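Local structure of PKS (Streptomyces albus, 4OQJ) at residues V682-Q685 against G686-V689. The protein probably catalyses ketosynthase-type carbon-carbon bond formation on carrier-protein-bound chains during assembly of the antibiotic oxazolomycin. Numbering follows the deposited sequence.
Sequences VFHQ and GEPV
H684 and E687 are joined through side chains as well as backbone, a compact example of how, at the end of helix 680-684, a local pair can span a type I beta turn. In the backbone, E687 N reaches H684 O in a weak bond of 3.3 Å. The side chains supply the firmer link, a histidine-carboxylate hydrogen bond in which H684 ND1 donates to E687 OE2 over 2.9 Å at 163°. The oxygen lies at the edge of the imidazole, near the ring plane, and is met on its anti side; ring and carboxylate planes are tilted by only 14°, though ND1 stands somewhat out of the carboxylate plane. E687 gets there with CG set between its own N and carbonyl carbon (chi1 49°) and the chain extended beyond. The other oxygen, E687 OE1, forms a salt bridge with R465, which would be expected to favour an ionised carboxylate. Nonpolar packing is slight, V689 CG2 resting 4.3 Å from H684 CB, while Q501 of helix 496-505 touches H684, E687 and V689. Two waters bridge polar atoms around the turn: one donates to F683 O and accepts from G686 N, and another donates weakly to F683 O and, at 3.0 Å, to E687 OE2.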
loop_
_atom_site.group_PDB
_atom_site.type_symbol
_atom_site.label_atom_id
_atom_site.label_comp_id
_atom_site.label_asym_id
_atom_site.label_seq_id
_atom_site.Cartn_x
_atom_site.Cartn_y
_atom_site.Cartn_z
ATOM N N VAL A 682 24.056 -26.428 -0.862
ATOM C CA VAL A 682 25.254 -27.067 -0.328
ATOM C C VAL A 682 26.229 -27.386 -1.463
ATOM O O VAL A 682 27.444 -27.227 -1.327
ATOM C CB VAL A 682 24.922 -28.361 0.444
ATOM C CG1 VAL A 682 26.204 -29.024 0.947
ATOM C CG2 VAL A 682 24.001 -28.056 1.614
ATOM N N PHE A 683 25.697 -27.847 -2.586
ATOM C CA PHE A 683 26.543 -28.204 -3.715
ATOM C C PHE A 683 27.428 -27.041 -4.183
ATOM O O PHE A 683 28.587 -27.251 -4.547
ATOM C CB PHE A 683 25.680 -28.682 -4.875
ATOM C CG PHE A 683 26.466 -29.201 -6.029
ATOM C CD1 PHE A 683 27.097 -30.436 -5.950
ATOM C CD2 PHE A 683 26.577 -28.464 -7.191
ATOM C CE1 PHE A 683 27.823 -30.924 -7.015
ATOM C CE2 PHE A 683 27.307 -28.952 -8.269
ATOM C CZ PHE A 683 27.925 -30.182 -8.176
ATOM N N HIS A 684 26.873 -25.827 -4.181
ATOM C CA HIS A 684 27.585 -24.633 -4.669
ATOM C C HIS A 684 28.248 -23.799 -3.558
ATOM O O HIS A 684 28.827 -22.749 -3.837
ATOM C CB HIS A 684 26.620 -23.753 -5.474
ATOM C CG HIS A 684 26.264 -24.325 -6.809
ATOM N ND1 HIS A 684 27.157 -24.368 -7.863
ATOM C CD2 HIS A 684 25.131 -24.913 -7.261
ATOM C CE1 HIS A 684 26.582 -24.940 -8.904
ATOM N NE2 HIS A 684 25.352 -25.286 -8.562
ATOM N N GLN A 685 28.166 -24.276 -2.315
ATOM C CA GLN A 685 28.794 -23.635 -1.142
ATOM C C GLN A 685 30.174 -23.017 -1.360
ATOM O O GLN A 685 30.380 -21.824 -1.130
ATOM C CB GLN A 685 28.954 -24.660 -0.023
ATOM C CG GLN A 685 28.007 -24.523 1.121
ATOM C CD GLN A 685 28.124 -25.692 2.088
ATOM O OE1 GLN A 685 29.071 -26.483 2.017
ATOM N NE2 GLN A 685 27.160 -25.808 2.990
ATOM N N GLY A 686 31.126 -23.850 -1.770
ATOM C CA GLY A 686 32.527 -23.471 -1.763
ATOM C C GLY A 686 32.951 -22.425 -2.779
ATOM O O GLY A 686 34.150 -22.157 -2.925
ATOM N N GLU A 687 31.984 -21.835 -3.480
ATOM C CA GLU A 687 32.289 -20.888 -4.541
ATOM C C GLU A 687 31.357 -19.684 -4.497
ATOM O O GLU A 687 30.253 -19.766 -3.965
ATOM C CB GLU A 687 32.208 -21.574 -5.912
ATOM C CG GLU A 687 30.945 -22.400 -6.149
ATOM C CD GLU A 687 30.968 -23.127 -7.488
ATOM O OE1 GLU A 687 31.929 -22.920 -8.263
ATOM O OE2 GLU A 687 30.032 -23.906 -7.762
ATOM N N PRO A 688 31.822 -18.541 -5.024
ATOM C CA PRO A 688 30.928 -17.395 -5.175
ATOM C C PRO A 688 29.901 -17.650 -6.272
ATOM O O PRO A 688 30.254 -18.064 -7.374
ATOM C CB PRO A 688 31.875 -16.256 -5.556
ATOM C CG PRO A 688 33.022 -16.931 -6.214
ATOM C CD PRO A 688 33.184 -18.240 -5.498
ATOM N N VAL A 689 28.635 -17.423 -5.949
ATOM C CA VAL A 689 27.547 -17.601 -6.897
ATOM C C VAL A 689 27.299 -16.288 -7.646
ATOM O O VAL A 689 27.319 -15.220 -7.044
ATOM C CB VAL A 689 26.266 -18.050 -6.169
ATOM C CG1 VAL A 689 25.078 -18.060 -7.109
ATOM C CG2 VAL A 689 26.479 -19.420 -5.531
HETATM O O HOH W 1 30.079 -26.867 -7.520
HETATM O O HOH W 2 30.957 -26.074 -3.442
HETATM O O HOH W 3 28.271 -20.220 -2.202
#